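Long-range contacts in pectate lyase (Bacillus subtilis, PDB 5AMV), which cleaves polygalacturonate, the acidic backbone of pectin, by calcium-dependent elimination, leaving oligosaccharides with unsaturated galacturonosyl groups at their non-reducing ends: residues A[19-24]-A[191-196]; A[49-54]-A[125-130]; A[231-236]-A[261-266]; A[1-6]-A[153-158]; A[30-35]-A[55-60]. One frame throughout, in Å; residues are numbered along the deposited sequence. Where two conformers were deposited one is given.

Interaction 1 (A[19-24]-A[191-196]); sequences TGTTGG and GTHIWI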
# COMPACT_ATOMS: atom_id res chain seq x y z
N THR A 19 -12.55 -5.94 -19.19
CA THR A 19 -13.35 -7.00 -18.56
C THR A 19 -13.77 -6.60 -17.15
O THR A 19 -14.57 -7.31 -16.52
CB THR A 19 -12.58 -8.34 -18.52
OG1 THR A 19 -11.27 -8.14 -18.00
CG2 THR A 19 -12.42 -8.91 -19.93
N GLY A 20 -13.22 -5.49 -16.65
CA GLY A 20 -13.60 -4.92 -15.35
C GLY A 20 -13.27 -5.81 -14.15
O GLY A 20 -12.51 -6.78 -14.26
N THR A 21 -13.82 -5.45 -12.99
CA THR A 21 -13.46 -6.17 -11.77
C THR A 21 -14.67 -6.78 -11.08
O THR A 21 -15.47 -6.09 -10.45
CB THR A 21 -12.64 -5.27 -10.81
OG1 THR A 21 -11.47 -4.82 -11.53
CG2 THR A 21 -12.22 -6.06 -9.61
N THR A 22 -14.82 -8.10 -11.25
CA THR A 22 -15.96 -8.79 -10.69
C THR A 22 -15.53 -9.78 -9.59
O THR A 22 -16.40 -10.41 -8.94
CB THR A 22 -16.70 -9.59 -11.82
OG1 THR A 22 -15.76 -10.42 -12.50
CG2 THR A 22 -17.39 -8.59 -12.85
N GLY A 23 -14.20 -9.95 -9.41
CA GLY A 23 -13.67 -10.84 -8.37
C GLY A 23 -14.32 -12.21 -8.41
O GLY A 23 -14.46 -12.80 -9.50
N GLY A 24 -14.76 -12.70 -7.25
CA GLY A 24 -15.38 -14.04 -7.14
C GLY A 24 -16.90 -14.04 -7.12
O GLY A 24 -17.52 -15.01 -6.64
N GLY A 191 -0.44 -7.60 -10.85
CA GLY A 191 -1.88 -7.83 -10.76
C GLY A 191 -2.69 -6.82 -11.57
O GLY A 191 -2.30 -5.65 -11.76
N THR A 192 -3.83 -7.28 -12.06
CA THR A 192 -4.65 -6.48 -12.96
C THR A 192 -6.13 -6.64 -12.59
O THR A 192 -6.55 -7.69 -12.10
CB THR A 192 -4.46 -6.88 -14.48
OG1 THR A 192 -4.57 -8.31 -14.62
CG2 THR A 192 -3.10 -6.45 -15.03
N HIS A 193 -6.93 -5.62 -12.87
CA HIS A 193 -8.36 -5.61 -12.53
C HIS A 193 -8.54 -5.88 -11.05
O HIS A 193 -9.01 -6.95 -10.64
CB HIS A 193 -9.21 -6.55 -13.41
CG HIS A 193 -9.24 -6.12 -14.84
ND1 HIS A 193 -8.50 -6.76 -15.81
CD2 HIS A 193 -9.82 -5.06 -15.43
CE1 HIS A 193 -8.71 -6.15 -16.97
NE2 HIS A 193 -9.50 -5.11 -16.77
N ILE A 194 -8.17 -4.88 -10.27
CA ILE A 194 -8.20 -4.99 -8.81
C ILE A 194 -8.99 -3.85 -8.22
O ILE A 194 -8.85 -2.73 -8.63
CB ILE A 194 -6.76 -5.07 -8.22
CG1 ILE A 194 -6.10 -6.41 -8.66
CG2 ILE A 194 -6.77 -4.98 -6.64
CD1 ILE A 194 -4.64 -6.38 -8.68
N TRP A 195 -9.84 -4.19 -7.25
CA TRP A 195 -10.56 -3.21 -6.47
C TRP A 195 -10.25 -3.39 -4.99
O TRP A 195 -10.52 -4.45 -4.45
CB TRP A 195 -12.08 -3.35 -6.67
CG TRP A 195 -12.94 -2.25 -6.07
CD1 TRP A 195 -12.59 -0.95 -5.82
CD2 TRP A 195 -14.34 -2.35 -5.78
NE1 TRP A 195 -13.70 -0.24 -5.33
CE2 TRP A 195 -14.78 -1.09 -5.29
CE3 TRP A 195 -15.27 -3.42 -5.84
CZ2 TRP A 195 -16.10 -0.85 -4.90
CZ3 TRP A 195 -16.59 -3.18 -5.42
CH2 TRP A 195 -17.00 -1.90 -4.97
N ILE A 196 -9.71 -2.33 -4.37
CA ILE A 196 -9.47 -2.31 -2.92
C ILE A 196 -10.36 -1.23 -2.37
O ILE A 196 -10.18 -0.05 -2.69
CB ILE A 196 -8.00 -2.03 -2.57
CG1 ILE A 196 -7.08 -3.12 -3.18
CG2 ILE A 196 -7.81 -1.93 -1.01
CD1 ILE A 196 -5.60 -2.77 -3.20
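T19 covers part of one face of the H193 imidazole: its OG1 stands 3.4 Å above the ring plane, displaced toward the rim, and the two side chains cross at about a right angle. From an oblique direction the backbone oxygen G20 O approaches H193 CG to 3.4 Å. The ring nitrogens are engaged outside the two segments, ND1 by D150 OD1 and NE2 by the backbone oxygen of Y17, a pair of bonds that fixes the rotation of the imidazole.

T21 sits closest to the H193 backbone, the CA atoms of T21 and H193 lying 5.2 Å apart. Its OG1 is 3.2 Å from H193 C but makes no hydrogen bond across the contact; that hydroxyl is bonded to G15 O instead. CG2, placed anti to the T21 backbone N while OG1 sits beside that N (chi1 -58°), reaches W195 CB at 4.0 Å. The indole then turns away.

H193 is a corner of the parallel beta-helix, with both backbone angles positive. Strand 194-197 leaves it between strands 152-155 and 235-245, with I194 packed on I188 and I235 and W195 NE1 bonded to S238 OG, while T21 and W195 meet over I153 of strand 152-155.

Interaction 2 (A[49-54]-A[125-130]); sequences TNTTPK and IPANTT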
# COMPACT_ATOMS: atom_id res chain seq x y z
N THR A 49 -2.55 -20.35 -8.69
CA THR A 49 -3.19 -20.56 -10.00
C THR A 49 -4.64 -21.03 -9.92
O THR A 49 -5.22 -21.40 -10.95
CB THR A 49 -2.40 -21.63 -10.81
OG1 THR A 49 -2.14 -22.75 -9.95
CG2 THR A 49 -1.06 -21.08 -11.33
N ASN A 50 -5.21 -21.06 -8.72
CA ASN A 50 -6.61 -21.43 -8.48
C ASN A 50 -7.59 -20.34 -8.96
O ASN A 50 -8.03 -19.47 -8.17
CB ASN A 50 -6.80 -21.74 -6.99
CG ASN A 50 -8.23 -22.06 -6.62
OD1 ASN A 50 -9.06 -22.39 -7.49
ND2 ASN A 50 -8.54 -21.96 -5.34
N THR A 51 -7.94 -20.40 -10.25
CA THR A 51 -8.80 -19.38 -10.89
C THR A 51 -10.32 -19.60 -10.70
O THR A 51 -11.15 -18.82 -11.18
CB THR A 51 -8.51 -19.32 -12.38
OG1 THR A 51 -8.83 -20.60 -12.94
CG2 THR A 51 -7.05 -19.03 -12.63
N THR A 52 -10.70 -20.67 -10.01
CA THR A 52 -12.11 -20.90 -9.68
C THR A 52 -12.72 -19.66 -8.98
O THR A 52 -12.18 -19.24 -7.96
CB THR A 52 -12.21 -22.10 -8.71
OG1 THR A 52 -11.56 -23.24 -9.30
CG2 THR A 52 -13.64 -22.45 -8.39
N PRO A 53 -13.84 -19.10 -9.51
CA PRO A 53 -14.40 -17.97 -8.76
C PRO A 53 -14.71 -18.34 -7.30
O PRO A 53 -15.29 -19.42 -7.03
CB PRO A 53 -15.69 -17.64 -9.50
CG PRO A 53 -15.41 -18.09 -10.91
CD PRO A 53 -14.52 -19.28 -10.81
N LYS A 54 -14.27 -17.48 -6.37
CA LYS A 54 -14.43 -17.75 -4.94
C LYS A 54 -14.70 -16.50 -4.10
O LYS A 54 -14.20 -15.42 -4.41
CB LYS A 54 -13.17 -18.47 -4.43
CG LYS A 54 -11.94 -17.55 -4.39
CD LYS A 54 -10.61 -18.27 -4.31
CE LYS A 54 -10.22 -18.90 -5.63
NZ LYS A 54 -10.17 -17.91 -6.80
N ILE A 125 -2.99 -14.08 -3.71
CA ILE A 125 -4.42 -14.08 -3.97
C ILE A 125 -4.64 -14.48 -5.44
O ILE A 125 -4.21 -13.75 -6.36
CB ILE A 125 -5.07 -12.70 -3.71
CG1 ILE A 125 -4.54 -12.08 -2.37
CG2 ILE A 125 -6.62 -12.84 -3.77
CD1 ILE A 125 -4.73 -12.96 -1.07
N PRO A 126 -5.26 -15.65 -5.67
CA PRO A 126 -5.43 -16.09 -7.06
C PRO A 126 -6.55 -15.35 -7.75
O PRO A 126 -7.30 -14.57 -7.14
CB PRO A 126 -5.81 -17.58 -6.90
CG PRO A 126 -6.60 -17.62 -5.61
CD PRO A 126 -5.96 -16.54 -4.71
N ALA A 127 -6.64 -15.56 -9.07
CA ALA A 127 -7.61 -14.85 -9.90
C ALA A 127 -9.06 -15.12 -9.50
O ALA A 127 -9.40 -16.23 -9.00
CB ALA A 127 -7.40 -15.28 -11.36
N ASN A 128 -9.93 -14.16 -9.81
CA ASN A 128 -11.39 -14.29 -9.61
C ASN A 128 -11.73 -14.55 -8.16
O ASN A 128 -12.41 -15.54 -7.82
CB ASN A 128 -11.98 -15.39 -10.52
CG ASN A 128 -11.53 -15.26 -11.97
OD1 ASN A 128 -11.58 -14.18 -12.56
ND2 ASN A 128 -11.06 -16.36 -12.55
N THR A 129 -11.23 -13.67 -7.29
CA THR A 129 -11.38 -13.85 -5.85
C THR A 129 -11.93 -12.58 -5.27
O THR A 129 -11.44 -11.48 -5.62
CB THR A 129 -10.04 -14.13 -5.20
OG1 THR A 129 -9.47 -15.33 -5.75
CG2 THR A 129 -10.18 -14.30 -3.70
N THR A 130 -12.91 -12.71 -4.37
CA THR A 130 -13.38 -11.61 -3.55
C THR A 130 -13.13 -11.97 -2.09
O THR A 130 -13.50 -13.05 -1.64
CB THR A 130 -14.89 -11.34 -3.74
OG1 THR A 130 -15.11 -10.88 -5.09
CG2 THR A 130 -15.42 -10.30 -2.67
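K54 curls back so that its ammonium group lies among backbone oxygens and the hydroxyl of T129. NZ of K54 donates to T129 OG1 at 2.9 Å, and within its own segment to T52 O at 2.7 Å and N50 O at 3.0 Å. A fourth bond, from K54 NZ to N128 O, is weak; A127 O is close as well, but at an angle too poor for bonding. The curl starts with CG between the backbone N and the carbonyl carbon (chi1 70°) and is completed by bends at chi3 and chi4. T129 OG1, while accepting from the lysine, donates to P126 O, which it meets from above the carbonyl plane.

K54 pairs with T129 as a parallel bridge, the start of the pairing between strands 54-58 and 129-133 in the beta-helix: N128 O accepts from K54 N, and K54 O from T130 N at 3.0 Å. A methionine in place of K54 would probably leave T129 OG1, N50 O and T52 O without this donor and the turn centred on N50 less firmly held.

N128 ties down the loop at T51. Its ND2 donates to T51 O at 2.8 Å, nearly straight at 175°, in the carbonyl plane and on a lone pair, while OD1 accepts from N151 ND2. Beside these bonds, T51 CG2 rests on A127 CB at 4.0 Å, and P126 CB lies 3.2 Å from N50 O.

Interaction 3 (A[231-236]-A[261-266]); sequences GANYIT and DGKLKI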
# COMPACT_ATOMS: atom_id res chain seq x y z
N GLY A 231 4.20 -3.82 -13.81
CA GLY A 231 3.17 -3.79 -14.84
C GLY A 231 1.76 -3.97 -14.31
O GLY A 231 0.83 -4.18 -15.10
N ALA A 232 1.60 -3.87 -12.98
CA ALA A 232 0.28 -3.83 -12.39
C ALA A 232 -0.59 -2.83 -13.17
O ALA A 232 -0.08 -1.80 -13.61
CB ALA A 232 0.38 -3.40 -10.90
N ASN A 233 -1.87 -3.10 -13.35
CA ASN A 233 -2.68 -2.23 -14.24
C ASN A 233 -4.17 -2.42 -14.02
O ASN A 233 -4.62 -3.54 -13.76
CB ASN A 233 -2.34 -2.58 -15.72
CG ASN A 233 -2.39 -1.39 -16.66
OD1 ASN A 233 -2.42 -0.23 -16.27
ND2 ASN A 233 -2.43 -1.71 -17.96
N TYR A 234 -4.93 -1.33 -14.17
CA TYR A 234 -6.40 -1.36 -14.10
C TYR A 234 -6.86 -1.67 -12.70
O TYR A 234 -7.34 -2.78 -12.39
CB TYR A 234 -7.05 -2.31 -15.12
CG TYR A 234 -6.59 -2.09 -16.55
CD1 TYR A 234 -6.65 -0.81 -17.12
CD2 TYR A 234 -6.12 -3.17 -17.31
CE1 TYR A 234 -6.26 -0.61 -18.44
CE2 TYR A 234 -5.69 -2.95 -18.65
CZ TYR A 234 -5.78 -1.67 -19.17
OH TYR A 234 -5.39 -1.44 -20.49
N ILE A 235 -6.71 -0.64 -11.86
CA ILE A 235 -6.91 -0.81 -10.42
C ILE A 235 -7.67 0.39 -9.88
O ILE A 235 -7.36 1.53 -10.23
CB ILE A 235 -5.53 -0.84 -9.73
CG1 ILE A 235 -4.75 -2.08 -10.19
CG2 ILE A 235 -5.65 -0.82 -8.17
CD1 ILE A 235 -3.21 -1.93 -10.04
N THR A 236 -8.64 0.14 -9.01
CA THR A 236 -9.32 1.22 -8.33
C THR A 236 -9.13 1.02 -6.84
O THR A 236 -9.39 -0.08 -6.36
CB THR A 236 -10.82 1.23 -8.67
OG1 THR A 236 -10.96 1.54 -10.07
CG2 THR A 236 -11.59 2.29 -7.85
N ASP A 261 5.80 2.00 -18.33
CA ASP A 261 5.16 2.99 -19.16
C ASP A 261 3.93 2.37 -19.87
O ASP A 261 4.01 1.26 -20.42
CB ASP A 261 6.17 3.57 -20.17
CG ASP A 261 5.61 4.73 -20.98
OD1 ASP A 261 4.84 5.54 -20.44
OD2 ASP A 261 5.90 4.84 -22.22
N GLY A 262 2.81 3.08 -19.84
CA GLY A 262 1.53 2.58 -20.33
C GLY A 262 0.75 1.68 -19.37
O GLY A 262 -0.36 1.25 -19.68
N LYS A 263 1.33 1.41 -18.21
CA LYS A 263 0.65 0.56 -17.21
C LYS A 263 0.49 1.39 -15.93
O LYS A 263 0.49 2.63 -15.99
CB LYS A 263 1.41 -0.73 -16.96
CG LYS A 263 1.72 -1.47 -18.32
CD LYS A 263 2.07 -2.91 -18.14
CE LYS A 263 1.96 -3.69 -19.46
NZ LYS A 263 3.20 -3.42 -20.27
N LEU A 264 0.25 0.72 -14.80
CA LEU A 264 0.06 1.43 -13.52
C LEU A 264 -1.12 2.40 -13.65
O LEU A 264 -1.11 3.48 -13.11
CB LEU A 264 1.36 2.14 -13.06
CG LEU A 264 2.52 1.18 -12.77
CD1 LEU A 264 3.87 1.87 -12.57
CD2 LEU A 264 2.20 0.29 -11.51
N LYS A 265 -2.16 1.98 -14.36
CA LYS A 265 -3.39 2.75 -14.48
C LYS A 265 -4.22 2.44 -13.26
O LYS A 265 -4.84 1.37 -13.14
CB LYS A 265 -4.14 2.41 -15.77
CG LYS A 265 -3.39 2.94 -16.99
CD LYS A 265 -4.16 2.52 -18.24
CE LYS A 265 -3.76 3.36 -19.48
NZ LYS A 265 -2.29 3.31 -19.78
N ILE A 266 -4.21 3.42 -12.37
CA ILE A 266 -4.82 3.31 -11.03
C ILE A 266 -5.67 4.55 -10.75
O ILE A 266 -5.23 5.69 -10.98
CB ILE A 266 -3.71 3.17 -9.98
CG1 ILE A 266 -2.88 1.90 -10.24
CG2 ILE A 266 -4.33 3.13 -8.55
CD1 ILE A 266 -1.49 2.00 -9.57
O HOH W 1 -2.75 0.01 -20.63
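N233 holds the backbone of the 261-266 segment with its side-chain oxygen: K265 N donates to N233 OD1 at 2.9 Å, with an N-H...O angle of 157° and the donor in the amide carbonyl plane. On one side of this bond L264 N donates to A232 O at 2.8 Å. On the other, K265 O takes I235 N at 3.0 Å and, more weakly, Y234 N, so one oxygen serves two successive amides. N233 ND2 gives a hydrogen to a water that in turn donates to G262 O, the oxygen that also receives K265 NZ. With a leucine in place of N233, K265 N would probably lose its acceptor and the bridging water one of its partners.

The lysine chain runs alongside N233, pointing the same way, and K265 CB comes within 3.2 Å of N233 OD1. K265 CD also touches Y234 CE1 at 3.8 Å; the ring of Y234 is stacked on Y17. I235 and I266 form a parallel bridge with their side chains side by side, I235 CB to I266 CG1 being 3.8 Å. A232 CB adds L264 CD2 at 4.2 Å.

Both chains turn here, Y234 and L264 having positive phi and psi. The asparagine oxygen thus supplies an acceptor to the backbone at these turns of the parallel beta-helix, whereas the I235-I266 pair extends the row that includes I194, and I188 of strand 186-189 packs against I194 and I235.

Interaction 4 (A[1-6]-A[153-158]); sequences ADLGHQ and IIRNIE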
# COMPACT_ATOMS: atom_id res chain seq x y z
N ALA A 1 -27.11 -7.01 -4.39
CA ALA A 1 -26.21 -8.17 -4.06
C ALA A 1 -25.59 -7.90 -2.70
O ALA A 1 -25.50 -6.74 -2.27
CB ALA A 1 -25.13 -8.35 -5.14
N ASP A 2 -25.21 -8.95 -1.99
CA ASP A 2 -24.55 -8.74 -0.70
C ASP A 2 -23.08 -8.40 -0.95
O ASP A 2 -22.59 -8.51 -2.10
CB ASP A 2 -24.73 -9.93 0.27
CG ASP A 2 -24.12 -11.25 -0.24
OD1 ASP A 2 -23.15 -11.28 -1.03
OD2 ASP A 2 -24.59 -12.32 0.19
N LEU A 3 -22.39 -8.02 0.12
CA LEU A 3 -20.99 -7.54 0.04
C LEU A 3 -20.08 -8.53 -0.68
O LEU A 3 -19.24 -8.14 -1.50
CB LEU A 3 -20.46 -7.24 1.45
CG LEU A 3 -19.03 -6.73 1.58
CD1 LEU A 3 -18.94 -5.37 0.92
CD2 LEU A 3 -18.65 -6.59 3.04
N GLY A 4 -20.24 -9.82 -0.39
CA GLY A 4 -19.40 -10.81 -1.00
C GLY A 4 -19.63 -10.96 -2.49
O GLY A 4 -18.74 -11.41 -3.19
N HIS A 5 -20.83 -10.60 -2.96
CA HIS A 5 -21.22 -10.76 -4.38
C HIS A 5 -21.18 -9.46 -5.19
O HIS A 5 -21.38 -9.48 -6.40
CB HIS A 5 -22.59 -11.45 -4.54
CG HIS A 5 -22.58 -12.89 -4.12
ND1 HIS A 5 -22.79 -13.30 -2.82
CD2 HIS A 5 -22.40 -14.03 -4.84
CE1 HIS A 5 -22.71 -14.62 -2.75
NE2 HIS A 5 -22.48 -15.08 -3.96
N GLN A 6 -20.89 -8.35 -4.53
CA GLN A 6 -20.80 -7.04 -5.17
C GLN A 6 -19.57 -6.91 -6.05
O GLN A 6 -18.54 -7.56 -5.82
CB GLN A 6 -20.85 -5.93 -4.12
CG GLN A 6 -22.27 -5.67 -3.63
CD GLN A 6 -22.29 -4.79 -2.41
OE1 GLN A 6 -21.36 -4.03 -2.15
NE2 GLN A 6 -23.35 -4.91 -1.63
N ILE A 153 -11.03 -8.61 -5.70
CA ILE A 153 -11.70 -7.59 -4.89
C ILE A 153 -11.32 -7.81 -3.42
O ILE A 153 -11.45 -8.91 -2.94
CB ILE A 153 -13.24 -7.67 -5.08
CG1 ILE A 153 -13.61 -7.30 -6.52
CG2 ILE A 153 -13.95 -6.77 -4.08
CD1 ILE A 153 -15.09 -7.55 -6.83
N ILE A 154 -10.89 -6.74 -2.74
CA ILE A 154 -10.57 -6.79 -1.30
C ILE A 154 -11.33 -5.63 -0.63
O ILE A 154 -11.08 -4.47 -0.97
CB ILE A 154 -9.05 -6.58 -1.05
CG1 ILE A 154 -8.18 -7.53 -1.92
CG2 ILE A 154 -8.75 -6.67 0.46
CD1 ILE A 154 -8.34 -9.00 -1.62
N ARG A 155 -12.22 -5.93 0.33
CA ARG A 155 -13.05 -4.91 0.97
C ARG A 155 -13.28 -5.15 2.46
O ARG A 155 -13.39 -6.30 2.90
CB ARG A 155 -14.44 -4.77 0.30
CG ARG A 155 -14.35 -4.56 -1.24
CD ARG A 155 -15.73 -4.51 -1.94
NE ARG A 155 -16.44 -3.28 -1.58
CZ ARG A 155 -17.73 -3.07 -1.85
NH1 ARG A 155 -18.46 -4.02 -2.43
NH2 ARG A 155 -18.29 -1.93 -1.49
N ASN A 156 -13.45 -4.06 3.18
CA ASN A 156 -14.00 -4.06 4.54
C ASN A 156 -13.14 -4.82 5.55
O ASN A 156 -13.66 -5.49 6.46
CB ASN A 156 -15.44 -4.61 4.56
CG ASN A 156 -16.16 -4.26 5.84
OD1 ASN A 156 -16.09 -3.11 6.29
ND2 ASN A 156 -16.91 -5.22 6.39
N ILE A 157 -11.82 -4.70 5.38
CA ILE A 157 -10.85 -5.35 6.27
C ILE A 157 -9.86 -4.30 6.78
O ILE A 157 -9.39 -3.47 6.01
CB ILE A 157 -10.05 -6.46 5.54
CG1 ILE A 157 -10.96 -7.62 5.11
CG2 ILE A 157 -8.87 -7.03 6.42
CD1 ILE A 157 -10.44 -8.30 3.82
N GLU A 158 -9.51 -4.44 8.04
CA GLU A 158 -8.46 -3.63 8.66
C GLU A 158 -7.16 -4.45 8.63
O GLU A 158 -7.06 -5.50 9.26
CB GLU A 158 -8.81 -3.22 10.11
CG GLU A 158 -7.65 -2.42 10.76
CD GLU A 158 -7.94 -2.01 12.20
OE1 GLU A 158 -9.10 -2.21 12.66
OE2 GLU A 158 -7.04 -1.46 12.85
O HOH W 2 -17.59 -6.80 -3.21
O HOH W 3 -20.38 -1.15 -3.47
O HOH W 4 -21.39 -1.96 -0.28
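At strand 152-155 of the parallel beta-helix the N-terminal segment packs against the strand, L3 and Q6 gripping the guanidinium group of R155. R155 NH1 donates to Q6 OE1 at 2.9 Å with an N-H...O angle of 150°. The amide and guanidinium planes are 51° apart, so this is a single bond rather than a flat pairing, and Q6 CB lies at the guanidinium edge, in its plane. L3 covers one face of the same group: CD1 stands 3.6 Å above the plane, offset toward the rim. Having CG anti to the backbone N (chi1 -180°) carries the two methyls of L3 to R155 and N156. L3 CD2, 4.0 Å from N156 ND2, is merely a neighbour there, since N156 ND2 is hydrogen-bonded to G135 O.

Q6 is itself held by its NE2, which donates to A1 O at 2.9 Å, close to linear, while its backbone oxygen lies 3.6 Å from I153 CD1. Water fills in the polar network. One molecule accepts from R155 NH1 and donates to both L3 O and Q6 O; two more link Q6 OE1 with R155 NH2, each through one good and one weak bond.

R155 NE makes a salt bridge with D197 OD2. D197 probably balances much of the arginine's charge, and what the N-terminal segment brings to R155 is an amide oxygen, a methyl group and shared water.

Interaction 5 (A[30-35]-A[55-60]); sequences SNVYTV and IIYIKG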
# COMPACT_ATOMS: atom_id res chain seq x y z
N SER A 30 -20.29 -23.94 -3.18
CA SER A 30 -19.16 -24.71 -2.67
C SER A 30 -17.88 -23.86 -2.58
O SER A 30 -16.90 -24.26 -1.94
CB SER A 30 -18.89 -25.93 -3.57
OG SER A 30 -18.63 -25.55 -4.91
N ASN A 31 -17.90 -22.69 -3.22
CA ASN A 31 -16.71 -21.83 -3.22
C ASN A 31 -16.90 -20.52 -2.47
O ASN A 31 -16.21 -19.52 -2.76
CB ASN A 31 -16.21 -21.61 -4.65
CG ASN A 31 -15.50 -22.82 -5.19
OD1 ASN A 31 -14.49 -23.24 -4.63
ND2 ASN A 31 -16.04 -23.41 -6.26
N VAL A 32 -17.87 -20.52 -1.54
CA VAL A 32 -18.04 -19.44 -0.58
C VAL A 32 -17.48 -19.93 0.76
O VAL A 32 -17.96 -20.95 1.30
CB VAL A 32 -19.51 -18.99 -0.40
CG1 VAL A 32 -19.58 -17.88 0.67
CG2 VAL A 32 -20.12 -18.54 -1.76
N TYR A 33 -16.46 -19.24 1.27
CA TYR A 33 -15.74 -19.67 2.46
C TYR A 33 -15.79 -18.63 3.56
O TYR A 33 -15.78 -17.43 3.28
CB TYR A 33 -14.26 -19.95 2.15
CG TYR A 33 -14.02 -20.93 1.03
CD1 TYR A 33 -13.94 -20.49 -0.29
CD2 TYR A 33 -13.87 -22.29 1.30
CE1 TYR A 33 -13.69 -21.41 -1.34
CE2 TYR A 33 -13.64 -23.21 0.27
CZ TYR A 33 -13.57 -22.77 -1.05
OH TYR A 33 -13.36 -23.69 -2.06
N THR A 34 -15.84 -19.09 4.80
CA THR A 34 -15.69 -18.21 5.96
C THR A 34 -14.44 -18.67 6.71
O THR A 34 -14.28 -19.86 7.03
CB THR A 34 -16.91 -18.23 6.87
OG1 THR A 34 -18.01 -17.72 6.11
CG2 THR A 34 -16.75 -17.28 8.11
N VAL A 35 -13.53 -17.73 6.89
CA VAL A 35 -12.22 -18.09 7.48
C VAL A 35 -11.92 -17.21 8.69
O VAL A 35 -12.14 -16.00 8.64
CB VAL A 35 -11.10 -17.99 6.41
CG1 VAL A 35 -11.41 -18.88 5.20
CG2 VAL A 35 -10.83 -16.55 5.98
N ILE A 55 -15.48 -16.65 -3.03
CA ILE A 55 -15.73 -15.57 -2.10
C ILE A 55 -15.20 -16.05 -0.76
O ILE A 55 -15.48 -17.18 -0.34
CB ILE A 55 -17.23 -15.24 -2.02
CG1 ILE A 55 -17.70 -14.71 -3.37
CG2 ILE A 55 -17.53 -14.18 -0.91
CD1 ILE A 55 -19.19 -14.71 -3.57
N ILE A 56 -14.46 -15.17 -0.09
CA ILE A 56 -13.87 -15.50 1.21
C ILE A 56 -14.23 -14.41 2.18
O ILE A 56 -13.82 -13.27 1.98
CB ILE A 56 -12.33 -15.58 1.10
CG1 ILE A 56 -11.92 -16.71 0.16
CG2 ILE A 56 -11.67 -15.76 2.51
CD1 ILE A 56 -10.43 -16.71 -0.20
N TYR A 57 -15.00 -14.78 3.22
CA TYR A 57 -15.35 -13.88 4.31
C TYR A 57 -14.31 -13.99 5.41
O TYR A 57 -14.05 -15.10 5.87
CB TYR A 57 -16.72 -14.25 4.93
CG TYR A 57 -17.85 -13.89 3.99
CD1 TYR A 57 -18.26 -12.56 3.87
CD2 TYR A 57 -18.46 -14.87 3.19
CE1 TYR A 57 -19.30 -12.20 2.96
CE2 TYR A 57 -19.49 -14.52 2.33
CZ TYR A 57 -19.89 -13.20 2.21
OH TYR A 57 -20.90 -12.92 1.31
N ILE A 58 -13.76 -12.87 5.86
CA ILE A 58 -12.85 -12.87 7.01
C ILE A 58 -13.66 -12.63 8.27
O ILE A 58 -14.32 -11.57 8.42
CB ILE A 58 -11.68 -11.84 6.85
CG1 ILE A 58 -10.92 -12.26 5.58
CG2 ILE A 58 -10.83 -11.76 8.17
CD1 ILE A 58 -9.44 -12.01 5.53
N LYS A 59 -13.61 -13.61 9.17
CA LYS A 59 -14.32 -13.52 10.43
C LYS A 59 -13.35 -13.25 11.59
O LYS A 59 -12.52 -14.13 11.94
CB LYS A 59 -15.10 -14.83 10.63
CG LYS A 59 -15.81 -14.93 11.93
CD LYS A 59 -16.60 -16.23 12.04
CE LYS A 59 -17.46 -16.18 13.29
NZ LYS A 59 -18.09 -17.53 13.51
N GLY A 60 -13.44 -12.04 12.16
CA GLY A 60 -12.64 -11.67 13.32
C GLY A 60 -11.22 -11.33 12.89
O GLY A 60 -10.99 -10.89 11.77
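V35 and I56 meet methyl to methyl at the apolar centre, CG2 of V35 lying 3.7 Å from CG2 of I56. The valine places CG2 between its backbone N and carbonyl carbon, and from there the same methyl also reaches I58 CG1 at 4.3 Å. Y33 joins on this face, its CD1 4.3 Å from I56 CG1, and helix 38-45 covers it with A44, L45 and Q40. On the other face V32 CG1 approaches the edge of the Y57 ring, in its plane, at 3.7 Å from CE2. Farther along, T34 CG2 packs on K59 CB at 3.9 Å.

Between the faces runs a parallel ladder of five backbone bonds, from I55 N with N31 O to K59 N with V35 O; Y57 N to Y33 O, at 2.8 Å, is one of them. The axes of strands 32-35 and 55-58 come within 4.6 Å and cross at -21°, a normal sheet twist. They are the strands of a beta-alpha-beta unit whose helix is 38-45. Within segment 30-35, Y33 OH donates to N31 OD1 at 2.8 Å.

The unbroken ladder sets the register through the backbone, leaving the faces to their side chains: V35, I56, I58 and the Y33 ring on the helix side; V32, I55, Y57 and T34 on the other.

Interactions 2, 3 and 5 pair neighbouring strands of the parallel beta-helix; 1 and 4 pack N-terminal loop segments against it. Interactions 1 and 4 are largely buried; interactions 2, 3 and 5 are only partly so. The adjacent strands 194-197 and 152-155 receive the N-terminal segments without any strand pairing: interaction 1 has no hydrogen bond between its segments, interaction 4 one direct bond plus waters. Among the paired contacts, 2 and 3 lie where strands begin and add side-chain bonds to the backbone, whereas 5 is a regular ladder. T130 O to I56 N links 2 with 5, and G24 N to T130 OG1 links 1 with 2.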